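Local coordinates for protein NAD-dependent epimerase/dehydratase (Methanobrevibacter ruminantium, PDB 6DNT) that probably interconverts UDP-N-acetylglucosamine and UDP-N-acetylgalactosamine by NAD-dependent epimerisation at C4, and also binds the bacterial cell-wall intermediate UDP-N-acetylmuramic acid, at residues E185-L188 and K189-H192; R211-E214 and N215-Y218; E325-F328 and E329-L332. One frame throughout, in Å; residues are numbered along the deposited sequence.

Contact 1 (E185-L188 and K189-H192); sequences ELYL and KSFH
The carbonyl oxygen of Tyr187 takes hydrogen bonds from two donors of the following turn, the backbone N of Phe191 and the hydroxyl of Ser190. The amide bond, Phe191 N to Tyr187 O at 2.8 Å, meets the oxygen almost head-on, with a C=O...N angle of 160°. Ser190 OG is equally near Tyr187 O, at 2.8 Å, yet comes from the flank of the carbonyl, where the C=O...O angle falls to 117°. Because the two donors arrive at such different angles, both fit round one acceptor. Ser190 can do this because chi1 of 78° sets OG between its own backbone N and carbonyl carbon, turned back along the helix. An alanine here lacks OG, which would probably cost Tyr187 O its flank-side donor and leave the edge of the Tyr187 ring without its polar neighbour. That atom, Ser190 OG, lies at the ring's edge, near its plane and 3.9 Å from Tyr187 CD1. The whole stretch belongs to helix 176-195, which also carries the NAD-binding Tyr177 and Lys181 and, as in other extended short-chain dehydrogenases, lies at the dimer interface. Leu186 there packs on Leu186 of the second subunit, while Tyr187 OH is hydrogen-bonded to Asn126 and Gln180 of that subunit. On the next turn the Phe191 ring runs alongside Tyr187, both pointing the same way, with CE1 of Phe191 at 4.1 Å from CD1 of Tyr187. Phe191 also touches Leu134 and Ile138 of helix 122-142 and meets Tyr195 edge-to-face. Regular helical bonds continue before and after this pair, Lys189 N to Glu185 O at 3.0 Å and His192 N to Leu188 O at 2.9 Å.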
loop_
_atom_site.group_PDB
_atom_site.type_symbol
_atom_site.label_atom_id
_atom_site.label_comp_id
_atom_site.label_asym_id
_atom_site.label_seq_id
_atom_site.Cartn_x
_atom_site.Cartn_y
_atom_site.Cartn_z
ATOM N N GLU A 185 -3.549 3.576 -4.240
ATOM C CA GLU A 185 -2.863 4.695 -4.892
ATOM C C GLU A 185 -1.476 4.252 -5.392
ATOM O O GLU A 185 -1.033 4.631 -6.491
ATOM C CB GLU A 185 -2.669 5.866 -3.935
ATOM C CG GLU A 185 -3.940 6.613 -3.558
ATOM C CD GLU A 185 -3.635 7.891 -2.784
ATOM O OE1 GLU A 185 -2.469 8.372 -2.851
ATOM O OE2 GLU A 185 -4.543 8.432 -2.112
ATOM N N LEU A 186 -0.783 3.476 -4.562
ATOM C CA LEU A 186 0.551 2.982 -4.913
ATOM C C LEU A 186 0.482 2.004 -6.069
ATOM O O LEU A 186 1.334 2.026 -6.947
ATOM C CB LEU A 186 1.220 2.306 -3.710
ATOM C CG LEU A 186 1.527 3.269 -2.563
ATOM C CD1 LEU A 186 1.860 2.504 -1.292
ATOM C CD2 LEU A 186 2.620 4.244 -2.943
ATOM N N TYR A 187 -0.514 1.134 -6.071
ATOM C CA TYR A 187 -0.679 0.245 -7.221
ATOM C C TYR A 187 -0.914 1.043 -8.498
ATOM O O TYR A 187 -0.345 0.704 -9.556
ATOM C CB TYR A 187 -1.800 -0.754 -7.011
ATOM C CG TYR A 187 -1.383 -2.104 -6.499
ATOM C CD1 TYR A 187 -0.319 -2.810 -7.075
ATOM C CD2 TYR A 187 -2.100 -2.721 -5.488
ATOM C CE1 TYR A 187 0.023 -4.070 -6.632
ATOM C CE2 TYR A 187 -1.772 -3.990 -5.043
ATOM C CZ TYR A 187 -0.698 -4.658 -5.627
ATOM O OH TYR A 187 -0.366 -5.926 -5.250
ATOM N N LEU A 188 -1.739 2.093 -8.427
ATOM C CA LEU A 188 -2.009 2.896 -9.627
ATOM C C LEU A 188 -0.730 3.537 -10.155
ATOM O O LEU A 188 -0.469 3.497 -11.358
ATOM C CB LEU A 188 -3.091 3.939 -9.376
ATOM C CG LEU A 188 -4.496 3.345 -9.296
ATOM C CD1 LEU A 188 -5.481 4.339 -8.683
ATOM C CD2 LEU A 188 -4.995 2.870 -10.652
ATOM N N LYS A 189 0.073 4.094 -9.259
ATOM C CA LYS A 189 1.380 4.638 -9.652
ATOM C C LYS A 189 2.209 3.552 -10.354
ATOM O O LYS A 189 2.742 3.777 -11.457
ATOM C CB LYS A 189 2.104 5.230 -8.433
ATOM C CG LYS A 189 3.557 5.627 -8.664
ATOM C CD LYS A 189 3.724 6.640 -9.788
ATOM C CE LYS A 189 5.200 6.980 -9.968
ATOM N NZ LYS A 189 5.357 8.092 -10.937
ATOM N N SER A 190 2.279 2.366 -9.762
ATOM C CA SER A 190 3.078 1.295 -10.339
ATOM C C SER A 190 2.530 0.815 -11.683
ATOM O O SER A 190 3.304 0.398 -12.556
ATOM C CB SER A 190 3.227 0.126 -9.367
ATOM O OG SER A 190 2.078 -0.703 -9.301
ATOM N N PHE A 191 1.213 0.846 -11.847
ATOM C CA PHE A 191 0.587 0.449 -13.118
ATOM C C PHE A 191 0.812 1.504 -14.208
ATOM O O PHE A 191 0.918 1.152 -15.384
ATOM C CB PHE A 191 -0.901 0.133 -12.926
ATOM C CG PHE A 191 -1.180 -1.289 -12.525
ATOM C CD1 PHE A 191 -0.459 -1.903 -11.511
ATOM C CD2 PHE A 191 -2.176 -2.019 -13.163
ATOM C CE1 PHE A 191 -0.721 -3.218 -11.147
ATOM C CE2 PHE A 191 -2.431 -3.337 -12.813
ATOM C CZ PHE A 191 -1.704 -3.934 -11.795
ATOM N N HIS A 192 0.882 2.778 -13.820
ATOM C CA HIS A 192 1.253 3.831 -14.759
ATOM C C HIS A 192 2.673 3.595 -15.270
ATOM O O HIS A 192 2.921 3.616 -16.478
ATOM C CB HIS A 192 1.104 5.209 -14.131
ATOM C CG HIS A 192 1.482 6.322 -15.055
ATOM N ND1 HIS A 192 0.652 6.768 -16.058
ATOM C CD2 HIS A 192 2.605 7.068 -15.135
ATOM C CE1 HIS A 192 1.249 7.742 -16.721
ATOM N NE2 HIS A 192 2.435 7.944 -16.180
#

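Contact 2 (R211-E214 and N215-Y218); sequences RQDE and NSPY
Asp213 turns its carboxylate onto the backbone amides of Asn215 and Ser216, the first of these bonds closing an Asx turn in the loop between strand 199-208 and helix 221-230. Its two oxygens are used differently. OD2 of Asp213 receives Ser216 N at 3.0 Å through its syn lone pair. OD1 takes Asn215 N at 3.1 Å from above the carboxylate, 52° out of the plane, so this amide sits over the group. With chi1 at 174°, the carboxylate lies beside the carbonyl carbon of Asp213 and is carried forward along the chain to both N-H groups. The side chains of Asp213 and Asn215 cross at about a right angle. Glu214 and Asn215 behave otherwise: they run side by side in the same direction, and the carboxylate and amide are stacked with only 13° between their planes. Glu214 CD is 3.6 Å from Asn215 OD1, as Glu214 OE1 is from Asn215 ND2. Glu214 also packs against Phe339 of helix 328-341 and Pro223 of helix 221-230. The flanking Gln212 and Tyr218 touch the bound UDP-N-acetylmuramic acid, so the turn lies between two residues that line the sugar-nucleotide pocket. An ST turn follows directly, Ser216 OG accepting Tyr218 N at 3.0 Å. A water molecule spans the backbone, donating to Glu214 O at 2.9 Å and to Ser216 O at 2.8 Å.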
loop_
_atom_site.group_PDB
_atom_site.type_symbol
_atom_site.label_atom_id
_atom_site.label_comp_id
_atom_site.label_asym_id
_atom_site.label_seq_id
_atom_site.Cartn_x
_atom_site.Cartn_y
_atom_site.Cartn_z
ATOM N N ARG A 211 -28.646 10.764 -0.144
ATOM C CA ARG A 211 -28.402 9.322 -0.249
ATOM C C ARG A 211 -27.296 8.809 0.662
ATOM O O ARG A 211 -26.983 7.630 0.622
ATOM C CB ARG A 211 -28.126 8.886 -1.696
ATOM C CG ARG A 211 -29.140 9.416 -2.696
ATOM C CD ARG A 211 -28.651 9.222 -4.105
ATOM N NE ARG A 211 -29.518 9.904 -5.048
ATOM C CZ ARG A 211 -29.207 10.137 -6.313
ATOM N NH1 ARG A 211 -28.040 9.735 -6.811
ATOM N NH2 ARG A 211 -30.085 10.758 -7.099
ATOM N N GLN A 212 -26.722 9.673 1.499
ATOM C CA GLN A 212 -25.726 9.223 2.465
ATOM C C GLN A 212 -26.393 8.439 3.579
ATOM O O GLN A 212 -27.483 8.800 4.028
ATOM C CB GLN A 212 -24.983 10.416 3.029
ATOM C CG GLN A 212 -23.763 10.055 3.849
ATOM C CD GLN A 212 -22.905 11.260 4.149
ATOM O OE1 GLN A 212 -23.394 12.393 4.210
ATOM N NE2 GLN A 212 -21.611 11.038 4.285
ATOM N N ASP A 213 -25.742 7.380 4.035
ATOM C CA ASP A 213 -26.302 6.531 5.084
ATOM C C ASP A 213 -26.370 7.254 6.420
ATOM O O ASP A 213 -25.427 7.927 6.784
ATOM C CB ASP A 213 -25.467 5.269 5.260
ATOM C CG ASP A 213 -25.934 4.447 6.423
ATOM O OD1 ASP A 213 -27.116 4.029 6.407
ATOM O OD2 ASP A 213 -25.156 4.275 7.386
ATOM N N GLU A 214 -27.497 7.112 7.117
ATOM C CA GLU A 214 -27.659 7.630 8.477
ATOM C C GLU A 214 -27.825 6.524 9.524
ATOM O O GLU A 214 -27.764 6.808 10.716
ATOM C CB GLU A 214 -28.847 8.614 8.549
ATOM C CG GLU A 214 -30.241 8.004 8.726
ATOM C CD GLU A 214 -30.852 7.500 7.440
ATOM O OE1 GLU A 214 -30.148 6.839 6.649
ATOM O OE2 GLU A 214 -32.058 7.761 7.223
ATOM N N ASN A 215 -28.023 5.282 9.090
ATOM C CA ASN A 215 -28.422 4.185 9.982
ATOM C C ASN A 215 -27.299 3.425 10.667
ATOM O O ASN A 215 -27.507 2.880 11.751
ATOM C CB ASN A 215 -29.309 3.200 9.222
ATOM C CG ASN A 215 -30.629 3.813 8.826
ATOM O OD1 ASN A 215 -31.215 4.590 9.588
ATOM N ND2 ASN A 215 -31.106 3.480 7.631
ATOM N N SER A 216 -26.129 3.365 10.046
ATOM C CA SER A 216 -25.003 2.659 10.632
ATOM C C SER A 216 -24.621 3.333 11.949
ATOM O O SER A 216 -24.713 4.558 12.055
ATOM C CB SER A 216 -23.797 2.658 9.673
ATOM O OG SER A 216 -22.608 2.209 10.314
ATOM N N PRO A 217 -24.161 2.543 12.944
ATOM C CA PRO A 217 -23.529 3.135 14.139
ATOM C C PRO A 217 -22.397 4.128 13.820
ATOM O O PRO A 217 -22.191 5.077 14.572
ATOM C CB PRO A 217 -22.941 1.924 14.881
ATOM C CG PRO A 217 -23.598 0.733 14.317
ATOM C CD PRO A 217 -24.071 1.070 12.936
ATOM N N TYR A 218 -21.710 3.842 12.703
ATOM C CA TYR A 218 -20.608 4.618 12.152
ATOM C C TYR A 218 -20.999 5.829 11.270
ATOM O O TYR A 218 -20.112 6.547 10.794
ATOM C CB TYR A 218 -19.754 3.701 11.259
ATOM C CG TYR A 218 -19.269 2.363 11.825
ATOM C CD1 TYR A 218 -18.885 2.224 13.150
ATOM C CD2 TYR A 218 -19.121 1.259 10.987
ATOM C CE1 TYR A 218 -18.413 1.005 13.638
ATOM C CE2 TYR A 218 -18.647 0.046 11.460
ATOM C CZ TYR A 218 -18.290 -0.079 12.781
ATOM O OH TYR A 218 -17.811 -1.296 13.240
HETATM O O HOH W 1 -26.609 6.201 13.269
#

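Contact 3 (E325-F328 and E329-L332)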
loop_
_atom_site.group_PDB
_atom_site.type_symbol
_atom_site.label_atom_id
_atom_site.label_comp_id
_atom_site.label_asym_id
_atom_site.label_seq_id
_atom_site.Cartn_x
_atom_site.Cartn_y
_atom_site.Cartn_z
ATOM N N GLU A 325 -17.848 28.032 -3.527
ATOM C CA GLU A 325 -17.283 28.334 -2.199
ATOM C C GLU A 325 -18.278 28.952 -1.201
ATOM O O GLU A 325 -17.933 29.078 -0.022
ATOM C CB GLU A 325 -16.000 29.190 -2.325
ATOM C CG GLU A 325 -14.753 28.419 -2.813
ATOM C CD GLU A 325 -14.138 27.448 -1.784
ATOM O OE1 GLU A 325 -13.266 26.626 -2.167
ATOM O OE2 GLU A 325 -14.511 27.492 -0.591
ATOM N N ASP A 326 -19.500 29.284 -1.636
ATOM C CA ASP A 326 -20.512 29.875 -0.737
ATOM C C ASP A 326 -21.914 29.290 -0.973
ATOM O O ASP A 326 -22.903 30.023 -1.113
ATOM C CB ASP A 326 -20.506 31.410 -0.893
ATOM C CG ASP A 326 -21.094 32.142 0.319
ATOM O OD1 ASP A 326 -21.039 31.622 1.463
ATOM O OD2 ASP A 326 -21.603 33.268 0.124
ATOM N N LYS A 327 -22.002 27.959 -0.995
ATOM C CA LYS A 327 -23.265 27.262 -1.236
ATOM C C LYS A 327 -23.610 26.229 -0.159
ATOM O O LYS A 327 -24.476 25.391 -0.367
ATOM C CB LYS A 327 -23.228 26.590 -2.616
ATOM C CG LYS A 327 -23.249 27.557 -3.785
ATOM C CD LYS A 327 -24.641 28.116 -4.027
ATOM C CE LYS A 327 -24.708 28.938 -5.304
ATOM N NZ LYS A 327 -26.084 28.932 -5.873
ATOM N N PHE A 328 -22.983 26.311 1.008
ATOM C CA PHE A 328 -23.184 25.280 2.043
ATOM C C PHE A 328 -24.629 25.168 2.509
ATOM O O PHE A 328 -25.172 24.073 2.594
ATOM C CB PHE A 328 -22.253 25.524 3.230
ATOM C CG PHE A 328 -22.237 24.404 4.234
ATOM C CD1 PHE A 328 -21.928 23.107 3.841
ATOM C CD2 PHE A 328 -22.508 24.642 5.580
ATOM C CE1 PHE A 328 -21.903 22.071 4.757
ATOM C CE2 PHE A 328 -22.468 23.607 6.504
ATOM C CZ PHE A 328 -22.163 22.316 6.089
ATOM N N GLU A 329 -25.265 26.302 2.792
ATOM C CA GLU A 329 -26.652 26.276 3.234
ATOM C C GLU A 329 -27.571 25.683 2.161
ATOM O O GLU A 329 -28.434 24.865 2.476
ATOM C CB GLU A 329 -27.121 27.678 3.656
ATOM C CG GLU A 329 -28.484 27.701 4.335
ATOM C CD GLU A 329 -29.019 29.112 4.529
ATOM O OE1 GLU A 329 -28.237 29.993 4.949
ATOM O OE2 GLU A 329 -30.221 29.338 4.255
ATOM N N GLU A 330 -27.374 26.077 0.904
ATOM C CA GLU A 330 -28.167 25.539 -0.205
ATOM C C GLU A 330 -28.002 24.022 -0.314
ATOM O O GLU A 330 -28.981 23.294 -0.478
ATOM C CB GLU A 330 -27.791 26.219 -1.528
ATOM C CG GLU A 330 -28.732 25.880 -2.677
ATOM C CD GLU A 330 -28.634 26.813 -3.880
ATOM O OE1 GLU A 330 -27.848 27.783 -3.864
ATOM O OE2 GLU A 330 -29.367 26.569 -4.862
ATOM N N GLN A 331 -26.761 23.557 -0.184
ATOM C CA GLN A 331 -26.467 22.118 -0.226
ATOM C C GLN A 331 -27.076 21.363 0.949
ATOM O O GLN A 331 -27.634 20.271 0.783
ATOM C CB GLN A 331 -24.960 21.885 -0.273
ATOM C CG GLN A 331 -24.331 22.391 -1.567
ATOM C CD GLN A 331 -22.842 22.603 -1.474
ATOM O OE1 GLN A 331 -22.242 22.421 -0.418
ATOM N NE2 GLN A 331 -22.233 22.996 -2.584
ATOM N N LEU A 332 -26.995 21.965 2.131
ATOM C CA LEU A 332 -27.659 21.393 3.301
ATOM C C LEU A 332 -29.180 21.355 3.132
ATOM O O LEU A 332 -29.812 20.381 3.501
ATOM C CB LEU A 332 -27.290 22.151 4.586
ATOM C CG LEU A 332 -25.911 21.911 5.175
ATOM C CD1 LEU A 332 -25.748 22.824 6.379
ATOM C CD2 LEU A 332 -25.729 20.450 5.571
#
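The first turn of helix 328-341 is built here, with Lys327 at the N-cap position. Two backbone bonds start the helix, Gln331 N to Lys327 O at 2.9 Å and Leu332 N to Phe328 O at 2.8 Å. On the exposed side Lys327 and Glu330 extend alongside one another, and a bend in the lysine at chi2, -77°, delivers NZ to Glu330 OE1 at 2.9 Å. This salt bridge enters on the syn side of the carboxylate, 29° out of its plane. The methylene CD of Lys327 lies 3.2 Å from the same Glu330 OE1. On the inner side, Leu332 CD1 rests over one face of the Phe328 ring in a CH-pi contact, 3.8 Å from the centroid and displaced toward the rim, where it is 3.4 Å from Phe328 CE2. Both side chains pack on Phe208 of strand 199-208 and on helix 279-289, Phe328 through Leu282 and Leu332 through Ile285 and Ile286. The chemistry is thus split between the two sides of one turn: an apolar pair packs the helix start against strand 199-208 and helix 279-289, while the carboxylate of Glu330 probably offsets the lysine charge, which alone would be unfavourable near a helix N-terminus.

Contact 1 is largely buried, whereas contacts 2 and 3 lie at the surface. The centre of contact 1 is 31 Å from that of contact 2 and 35 Å from that of contact 3, across the centre of the chain from both. Strand 199-208 is common to their surroundings: the helix of contact 1 packs against it, the loop of contact 2 follows it, and the helix start of contact 3 touches its Phe208. Contact 2 also reaches helix 328-341, which contact 3 begins. Chemistry follows place: a carbonyl oxygen with two donors and aromatic rings beside the dimer interface, carboxylate-to-amide bonds in the pocket loop, and a salt bridge alongside apolar packing in contact 3.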